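Local coordinates for protein NAD nucleotidase (Haemophilus influenzae, PDB 3ZTV) that degrades NAD to adenosine and nicotinamide riboside, acting as a zinc-dependent periplasmic pyrophosphatase and 5'-nucleotidase with greatest activity on AMP, at residues I386-I391 with Q407-V412; G464-G469 with S565-N570; Y427-F432 with E547-F552. One frame throughout, in Å; residues are numbered along the deposited sequence.

Contact 1 of 3, residues I386-I391 with Q407-V412; sequences IATRFI and QNAGGV. With ADN (adenosine), chain D.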
# COMPACT_ATOMS: atom_id res chain seq x y z
N ILE A 386 18.20 40.95 -11.64
CA ILE A 386 18.80 39.67 -12.00
C ILE A 386 19.15 38.88 -10.73
O ILE A 386 19.06 37.65 -10.71
CB ILE A 386 20.06 39.84 -12.88
CG1 ILE A 386 19.69 40.55 -14.20
CG2 ILE A 386 20.69 38.50 -13.18
CD1 ILE A 386 20.89 40.85 -15.10
N ALA A 387 19.52 39.59 -9.67
CA ALA A 387 19.81 38.94 -8.40
C ALA A 387 18.60 38.15 -7.87
O ALA A 387 18.77 37.09 -7.27
CB ALA A 387 20.30 39.95 -7.36
N THR A 388 17.39 38.66 -8.12
CA THR A 388 16.19 37.94 -7.72
C THR A 388 16.01 36.65 -8.53
O THR A 388 15.63 35.61 -7.98
CB THR A 388 14.93 38.82 -7.82
OG1 THR A 388 15.10 39.97 -6.98
CG2 THR A 388 13.70 38.05 -7.35
N ARG A 389 16.28 36.71 -9.83
CA ARG A 389 16.29 35.49 -10.65
C ARG A 389 17.28 34.47 -10.08
O ARG A 389 16.97 33.29 -9.98
CB ARG A 389 16.60 35.81 -12.12
CG ARG A 389 16.55 34.61 -13.07
CD ARG A 389 17.93 34.03 -13.29
NE ARG A 389 17.91 32.81 -14.10
CZ ARG A 389 18.25 32.74 -15.38
NH1 ARG A 389 18.63 33.83 -16.04
NH2 ARG A 389 18.20 31.57 -16.01
N PHE A 390 18.46 34.94 -9.69
CA PHE A 390 19.45 34.08 -9.04
C PHE A 390 18.86 33.39 -7.80
O PHE A 390 18.98 32.17 -7.64
CB PHE A 390 20.67 34.92 -8.65
CG PHE A 390 21.85 34.11 -8.21
CD1 PHE A 390 21.90 32.75 -8.44
CD2 PHE A 390 22.91 34.72 -7.57
CE1 PHE A 390 22.99 32.01 -8.03
CE2 PHE A 390 24.01 33.99 -7.16
CZ PHE A 390 24.04 32.63 -7.39
N ILE A 391 18.24 34.16 -6.92
CA ILE A 391 17.65 33.58 -5.72
C ILE A 391 16.58 32.56 -6.10
O ILE A 391 16.50 31.48 -5.50
CB ILE A 391 17.10 34.66 -4.76
CG1 ILE A 391 18.24 35.57 -4.28
CG2 ILE A 391 16.41 34.00 -3.58
CD1 ILE A 391 19.39 34.82 -3.69
N GLN A 407 10.09 34.38 -6.86
CA GLN A 407 10.67 35.14 -5.75
C GLN A 407 10.35 36.62 -5.95
O GLN A 407 10.40 37.13 -7.07
CB GLN A 407 12.20 34.92 -5.68
CG GLN A 407 12.94 35.76 -4.64
CD GLN A 407 12.70 35.31 -3.20
OE1 GLN A 407 11.99 34.35 -2.94
NE2 GLN A 407 13.30 36.03 -2.25
N ASN A 408 10.02 37.32 -4.87
CA ASN A 408 9.75 38.76 -4.93
C ASN A 408 11.05 39.58 -4.84
O ASN A 408 11.94 39.26 -4.05
CB ASN A 408 8.78 39.17 -3.81
CG ASN A 408 9.36 38.96 -2.42
OD1 ASN A 408 9.76 37.86 -2.06
ND2 ASN A 408 9.42 40.04 -1.65
N ALA A 409 11.14 40.64 -5.64
CA ALA A 409 12.34 41.46 -5.73
C ALA A 409 12.76 42.10 -4.40
O ALA A 409 13.94 42.37 -4.18
CB ALA A 409 12.17 42.54 -6.81
N GLY A 410 11.79 42.35 -3.53
CA GLY A 410 12.08 42.95 -2.24
C GLY A 410 12.82 42.02 -1.30
O GLY A 410 13.29 42.43 -0.24
N GLY A 411 12.92 40.75 -1.68
CA GLY A 411 13.59 39.76 -0.87
C GLY A 411 15.09 39.75 -1.10
O GLY A 411 15.82 38.96 -0.49
N VAL A 412 15.55 40.63 -1.99
CA VAL A 412 16.98 40.76 -2.28
C VAL A 412 17.39 42.23 -2.12
O VAL A 412 16.89 43.11 -2.83
CB VAL A 412 17.32 40.21 -3.70
CG1 VAL A 412 16.56 38.91 -3.95
CG2 VAL A 412 16.98 41.23 -4.77
O5' ADN D . 10.51 46.82 3.06
C5' ADN D . 9.36 45.99 2.91
C4' ADN D . 9.56 45.10 1.69
O4' ADN D . 10.60 44.15 1.94
C3' ADN D . 8.32 44.28 1.35
O3' ADN D . 7.48 44.98 0.43
C2' ADN D . 8.90 43.03 0.72
O2' ADN D . 9.11 43.20 -0.69
C1' ADN D . 10.26 42.88 1.39
N9 ADN D . 10.16 41.88 2.47
C8 ADN D . 9.89 42.10 3.77
N7 ADN D . 9.89 40.93 4.47
C5 ADN D . 10.17 39.94 3.60
C6 ADN D . 10.33 38.46 3.65
N6 ADN D . 10.19 37.76 4.80
N1 ADN D . 10.63 37.83 2.50
C2 ADN D . 10.78 38.48 1.34
N3 ADN D . 10.65 39.81 1.22
C4 ADN D . 10.35 40.57 2.30
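The carboxamide of Gln-407 takes the CG2 methyl of Ile-391 over one face, with CG2 3.9 Å from Gln-407 NE2, while its OE1 is bonded to Asn-514. A bend at chi2 (72°) lays Gln-407 CG against Thr-388 CG2 and the amide beside that isoleucine methyl. One residue on, the side chain of Asn-408 leaves the backbone away from the helix, and its amide meets the bound adenosine. Its ND2 gives a practically straight bond to N3 of the purine (3.1 Å, 179°) and a weak one to the ribose O2', and OD1 is held by Asn-514. Helix 386-396 packs here on the end of strand 404-408 in the mixed sheet of the C-terminal domain, where the chain turns through a short 3-10 segment, 409-411, beside the nucleoside. Thr-388 sits at the centre and divides its work between two branches. CG2 reaches the strand, 3.4 Å from the carbonyl O of Gln-407. OG1 lies 3.4 Å from CA of Ala-409 and is hydrogen-bonded to Ser-385 OG, just ahead of the helix. That hydroxyl also meets Val-412, whose CG2 approaches Thr-388 OG1 to 3.2 Å, the two side chains crossing nearly at a right angle. Ile-391 and Val-412 lie alongside with their chains running opposite ways, CG1 of the isoleucine being 3.8 Å from CG1 of the valine.

Contact 2 of 3, residues G464-G469 with S565-N570; sequences GAFPYG and SNVKFN. With ADN (adenosine), chain D.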
# COMPACT_ATOMS: atom_id res chain seq x y z
N GLY A 464 8.73 46.07 -4.01
CA GLY A 464 9.38 44.82 -3.65
C GLY A 464 8.59 43.58 -4.01
O GLY A 464 9.12 42.47 -3.95
N ALA A 465 7.33 43.75 -4.39
CA ALA A 465 6.49 42.62 -4.79
C ALA A 465 6.82 42.09 -6.19
O ALA A 465 6.39 41.00 -6.55
CB ALA A 465 5.01 43.00 -4.71
N PHE A 466 7.56 42.86 -6.98
CA PHE A 466 7.73 42.49 -8.38
C PHE A 466 8.36 41.10 -8.51
O PHE A 466 9.40 40.84 -7.92
CB PHE A 466 8.56 43.54 -9.13
CG PHE A 466 8.38 43.46 -10.62
CD1 PHE A 466 9.13 42.59 -11.38
CD2 PHE A 466 7.42 44.25 -11.25
CE1 PHE A 466 8.96 42.50 -12.75
CE2 PHE A 466 7.24 44.17 -12.62
CZ PHE A 466 8.01 43.29 -13.37
N PRO A 467 7.72 40.20 -9.30
CA PRO A 467 8.11 38.79 -9.32
C PRO A 467 9.13 38.42 -10.39
O PRO A 467 9.06 38.90 -11.53
CB PRO A 467 6.79 38.09 -9.61
CG PRO A 467 6.09 39.03 -10.54
CD PRO A 467 6.48 40.43 -10.05
N TYR A 468 10.07 37.56 -10.02
CA TYR A 468 11.02 36.96 -10.96
C TYR A 468 11.04 35.47 -10.67
O TYR A 468 10.87 35.06 -9.52
CB TYR A 468 12.43 37.53 -10.78
CG TYR A 468 12.56 39.01 -11.08
CD1 TYR A 468 12.16 39.97 -10.16
CD2 TYR A 468 13.11 39.44 -12.28
CE1 TYR A 468 12.29 41.33 -10.43
CE2 TYR A 468 13.25 40.80 -12.56
CZ TYR A 468 12.84 41.74 -11.64
OH TYR A 468 12.97 43.09 -11.89
N GLY A 469 11.26 34.66 -11.70
CA GLY A 469 11.19 33.22 -11.56
C GLY A 469 12.34 32.42 -12.14
O GLY A 469 13.18 32.93 -12.90
N SER A 565 17.10 38.15 -16.40
CA SER A 565 16.28 37.95 -15.21
C SER A 565 15.04 37.09 -15.44
O SER A 565 14.20 36.98 -14.54
CB SER A 565 15.83 39.30 -14.68
OG SER A 565 14.96 39.91 -15.62
N ASN A 566 14.90 36.50 -16.63
CA ASN A 566 13.69 35.74 -16.99
C ASN A 566 12.43 36.61 -17.05
O ASN A 566 11.31 36.10 -17.00
CB ASN A 566 13.46 34.54 -16.04
CG ASN A 566 14.32 33.34 -16.38
OD1 ASN A 566 14.48 32.42 -15.57
ND2 ASN A 566 14.88 33.32 -17.59
N VAL A 567 12.61 37.92 -17.15
CA VAL A 567 11.50 38.85 -17.27
C VAL A 567 11.75 39.90 -18.35
O VAL A 567 12.81 40.54 -18.36
CB VAL A 567 11.22 39.58 -15.94
CG1 VAL A 567 10.11 40.60 -16.13
CG2 VAL A 567 10.85 38.58 -14.85
N LYS A 568 10.80 40.04 -19.26
CA LYS A 568 10.80 41.17 -20.18
C LYS A 568 9.63 42.07 -19.83
O LYS A 568 8.47 41.70 -20.02
CB LYS A 568 10.71 40.74 -21.65
CG LYS A 568 10.68 41.93 -22.62
CD LYS A 568 10.84 41.53 -24.08
CE LYS A 568 10.76 42.76 -24.97
NZ LYS A 568 11.07 42.46 -26.40
N PHE A 569 9.93 43.25 -19.30
CA PHE A 569 8.90 44.16 -18.84
C PHE A 569 8.90 45.42 -19.70
O PHE A 569 9.89 46.16 -19.73
CB PHE A 569 9.12 44.51 -17.36
CG PHE A 569 8.04 45.38 -16.78
CD1 PHE A 569 6.76 44.88 -16.59
CD2 PHE A 569 8.30 46.69 -16.41
CE1 PHE A 569 5.76 45.67 -16.05
CE2 PHE A 569 7.29 47.49 -15.87
CZ PHE A 569 6.03 46.97 -15.69
N ASN A 570 7.80 45.65 -20.39
CA ASN A 570 7.67 46.81 -21.26
C ASN A 570 7.09 47.98 -20.48
O ASN A 570 5.89 48.03 -20.23
CB ASN A 570 6.80 46.46 -22.47
CG ASN A 570 7.27 45.21 -23.20
OD1 ASN A 570 6.48 44.31 -23.50
ND2 ASN A 570 8.56 45.15 -23.50
O5' ADN D . 10.51 46.82 3.06
C5' ADN D . 9.36 45.99 2.91
C4' ADN D . 9.56 45.10 1.69
O4' ADN D . 10.60 44.15 1.94
C3' ADN D . 8.32 44.28 1.35
O3' ADN D . 7.48 44.98 0.43
C2' ADN D . 8.90 43.03 0.72
O2' ADN D . 9.11 43.20 -0.69
C1' ADN D . 10.26 42.88 1.39
N9 ADN D . 10.16 41.88 2.47
C8 ADN D . 9.89 42.10 3.77
N7 ADN D . 9.89 40.93 4.47
C5 ADN D . 10.17 39.94 3.60
C6 ADN D . 10.33 38.46 3.65
N6 ADN D . 10.19 37.76 4.80
N1 ADN D . 10.63 37.83 2.50
C2 ADN D . 10.78 38.48 1.34
N3 ADN D . 10.65 39.81 1.22
C4 ADN D . 10.35 40.57 2.30
O HOH W 1 10.38 34.88 -14.45
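The backbones of 467-469 and 566-568 run obliquely antiparallel without pairing, the CA atoms of Tyr-468 and Val-567 staying 6.6 Å apart. Each segment carries an outermost strand: 467-470 of the five-stranded mixed sheet and 567-570 of a four-stranded one, so the contact joins the edges of two sheets in the C-terminal half of the chain. Phe-466 and Phe-569 make a T-shaped pair with centroids 5.2 Å apart and planes at 80°. The edge of Phe-466 enters with CZ over the face of Phe-569, and CD of the following Pro-467 covers one face of the Phe-466 ring. Val-567 reaches both Phe-466 and Tyr-468 with its two methyls: CG1, anti to the backbone N (chi1 176°), meets the edge of Phe-466, whereas CG2 turns to Tyr-468 and lies 3.5 Å from its CD2. The same CD2 has the carbonyl O of Ser-565 in the plane of the tyrosine ring, also 3.5 Å away. Both hydroxyls nearby are occupied: Tyr-468 OH is bonded to Arg-373 O and Ser-385 N, Ser-565 OG to Glu-383 O. At the start of 464-469, Gly-464 O comes within 3.3 Å of O2' of adenosine. Between the two segments one water accepts a weak bond from Gly-469 N (2.9 Å) and donates to Asn-566 O (3.0 Å).

Contact 3 of 3, residues Y427-F432 with E547-F552; sequences YTFLPF and ESFIKF. With ADN (adenosine), chain D.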
# COMPACT_ATOMS: atom_id res chain seq x y z
N TYR A 427 23.95 34.32 4.33
CA TYR A 427 23.07 34.84 5.37
C TYR A 427 22.98 36.37 5.32
O TYR A 427 22.02 36.96 5.81
CB TYR A 427 23.51 34.34 6.75
CG TYR A 427 23.04 32.93 7.04
CD1 TYR A 427 23.76 31.83 6.59
CD2 TYR A 427 21.88 32.71 7.76
CE1 TYR A 427 23.32 30.54 6.86
CE2 TYR A 427 21.43 31.44 8.03
CZ TYR A 427 22.15 30.35 7.58
OH TYR A 427 21.70 29.09 7.85
N THR A 428 23.98 37.01 4.71
CA THR A 428 23.95 38.44 4.45
C THR A 428 23.04 38.77 3.27
O THR A 428 22.29 39.74 3.30
CB THR A 428 25.36 38.99 4.17
OG1 THR A 428 26.18 38.81 5.33
CG2 THR A 428 25.31 40.47 3.81
N PHE A 429 23.13 37.95 2.21
CA PHE A 429 22.30 38.12 1.03
C PHE A 429 20.82 38.01 1.39
O PHE A 429 19.98 38.72 0.84
CB PHE A 429 22.62 37.05 -0.03
CG PHE A 429 23.97 37.19 -0.67
CD1 PHE A 429 24.63 38.41 -0.69
CD2 PHE A 429 24.58 36.10 -1.27
CE1 PHE A 429 25.88 38.53 -1.30
CE2 PHE A 429 25.82 36.22 -1.87
CZ PHE A 429 26.47 37.43 -1.88
N LEU A 430 20.52 37.09 2.31
CA LEU A 430 19.14 36.70 2.61
C LEU A 430 18.90 36.76 4.11
O LEU A 430 19.12 35.76 4.81
CB LEU A 430 18.91 35.28 2.11
CG LEU A 430 19.09 35.10 0.61
CD1 LEU A 430 19.33 33.64 0.27
CD2 LEU A 430 17.90 35.65 -0.16
N PRO A 431 18.46 37.92 4.60
CA PRO A 431 18.36 38.18 6.04
C PRO A 431 16.98 37.92 6.66
O PRO A 431 16.83 38.10 7.87
CB PRO A 431 18.66 39.68 6.12
CG PRO A 431 18.06 40.22 4.86
CD PRO A 431 18.25 39.14 3.81
N PHE A 432 16.00 37.50 5.86
CA PHE A 432 14.62 37.44 6.34
C PHE A 432 14.22 36.11 7.00
O PHE A 432 13.19 36.04 7.67
CB PHE A 432 13.65 37.77 5.22
CG PHE A 432 13.70 39.21 4.79
CD1 PHE A 432 13.31 40.22 5.65
CD2 PHE A 432 14.13 39.55 3.51
CE1 PHE A 432 13.36 41.55 5.25
CE2 PHE A 432 14.17 40.87 3.11
CZ PHE A 432 13.79 41.87 3.98
N GLU A 547 20.46 28.70 3.29
CA GLU A 547 21.00 27.36 3.07
C GLU A 547 20.81 26.89 1.62
O GLU A 547 21.66 26.20 1.08
CB GLU A 547 20.42 26.36 4.08
CG GLU A 547 20.80 26.66 5.53
CD GLU A 547 22.29 26.48 5.81
OE1 GLU A 547 22.97 25.79 5.03
OE2 GLU A 547 22.78 27.03 6.82
N SER A 548 19.71 27.30 0.99
CA SER A 548 19.52 27.01 -0.43
C SER A 548 20.60 27.69 -1.27
O SER A 548 21.15 27.10 -2.21
CB SER A 548 18.14 27.50 -0.89
OG SER A 548 17.10 26.79 -0.25
N PHE A 549 20.92 28.93 -0.92
CA PHE A 549 21.95 29.67 -1.62
C PHE A 549 23.30 28.98 -1.47
O PHE A 549 24.03 28.82 -2.44
CB PHE A 549 22.03 31.11 -1.13
CG PHE A 549 22.78 32.01 -2.07
CD1 PHE A 549 24.16 31.96 -2.14
CD2 PHE A 549 22.11 32.87 -2.92
CE1 PHE A 549 24.86 32.77 -3.02
CE2 PHE A 549 22.80 33.68 -3.80
CZ PHE A 549 24.18 33.62 -3.85
N ILE A 550 23.62 28.53 -0.26
CA ILE A 550 24.84 27.77 -0.02
C ILE A 550 24.91 26.49 -0.88
O ILE A 550 25.94 26.20 -1.49
CB ILE A 550 25.01 27.44 1.48
CG1 ILE A 550 25.38 28.71 2.24
CG2 ILE A 550 26.05 26.36 1.69
CD1 ILE A 550 25.11 28.61 3.73
N LYS A 551 23.82 25.73 -0.93
CA LYS A 551 23.79 24.53 -1.78
C LYS A 551 24.06 24.87 -3.25
O LYS A 551 24.76 24.14 -3.95
CB LYS A 551 22.44 23.83 -1.70
CG LYS A 551 22.13 23.19 -0.37
CD LYS A 551 20.84 22.39 -0.49
CE LYS A 551 20.38 21.89 0.86
NZ LYS A 551 19.14 21.07 0.74
N PHE A 552 23.47 25.96 -3.72
CA PHE A 552 23.64 26.37 -5.11
C PHE A 552 25.11 26.64 -5.42
O PHE A 552 25.63 26.20 -6.45
CB PHE A 552 22.76 27.58 -5.42
CG PHE A 552 22.80 28.00 -6.87
CD1 PHE A 552 23.76 28.89 -7.31
CD2 PHE A 552 21.86 27.52 -7.77
CE1 PHE A 552 23.81 29.28 -8.64
CE2 PHE A 552 21.90 27.92 -9.10
CZ PHE A 552 22.87 28.80 -9.53
O5' ADN D . 10.51 46.82 3.06
C5' ADN D . 9.36 45.99 2.91
C4' ADN D . 9.56 45.10 1.69
O4' ADN D . 10.60 44.15 1.94
C3' ADN D . 8.32 44.28 1.35
O3' ADN D . 7.48 44.98 0.43
C2' ADN D . 8.90 43.03 0.72
O2' ADN D . 9.11 43.20 -0.69
C1' ADN D . 10.26 42.88 1.39
N9 ADN D . 10.16 41.88 2.47
C8 ADN D . 9.89 42.10 3.77
N7 ADN D . 9.89 40.93 4.47
C5 ADN D . 10.17 39.94 3.60
C6 ADN D . 10.33 38.46 3.65
N6 ADN D . 10.19 37.76 4.80
N1 ADN D . 10.63 37.83 2.50
C2 ADN D . 10.78 38.48 1.34
N3 ADN D . 10.65 39.81 1.22
C4 ADN D . 10.35 40.57 2.30
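Tyr-427 OH donates a short hydrogen bond of 2.5 Å to Glu-547 OE2, the polar link between the end of helix 423-429 and helix 545-555. The carboxylate oxygen is met on its anti side, 21° out of the carboxylate plane, and lies in the plane of the tyrosine ring, at its edge; ring and carboxylate are turned 69° against each other. The bend at chi2 (-67°) of the glutamate carries OE2 to the tyrosine hydroxyl.

The aromatic pair is Phe-429 with Phe-549, an offset edge-to-face arrangement with centroids 5.1 Å apart. CD2 of Phe-429 stands over the face of Phe-549, toward its rim, 3.6 Å from CZ. Phe-549 also meets Phe-390 of helix 386-396 edge to face, so it is gripped from two helices.

Apolar contacts complete the set: Leu-430 CD1 approaches Phe-549 CB at 4.0 Å just where the first helix ends, and Ile-550 CD1 touches Tyr-427 CE1. The loop that follows carries Phe-432 to the nucleoside: adenosine C5 lies 3.7 Å above the centre of one ring face, and Pro-431 CG is on the opposite face.

Glu-547 OE1 is hydrogen-bonded to Thr-79 OG1 in helix 76-79, within the calcineurin-like range of the chain. With one oxygen bonded to Tyr-427 and the other to Thr-79, the buried carboxylate ties the helix pair to the zinc-binding domain, and accepting a hydrogen bond at OE2 from the tyrosine hydroxyl is consistent with a charged carboxylate.

Along the chain contact 1 closes before the others open, whereas contacts 2 and 3 interleave, the later segments 547-552 and 565-570 returning to the earlier ones. Contacts 1 and 2, with centres about 9 Å apart, share the five-stranded sheet, in which strands 404-408 and 467-470 are neighbours. The centre of contact 3 lies about 12 Å from that of contact 1, joined to it where Phe-390 and Ile-391 of helix 386-396 pack on helix 545-555; contacts 2 and 3 do not touch, their centres being about 20 Å apart. Segments 407-412, 464-469 and 427-432 each supply part of the nucleoside pocket, while helices 386-396 and 545-555 pack behind them.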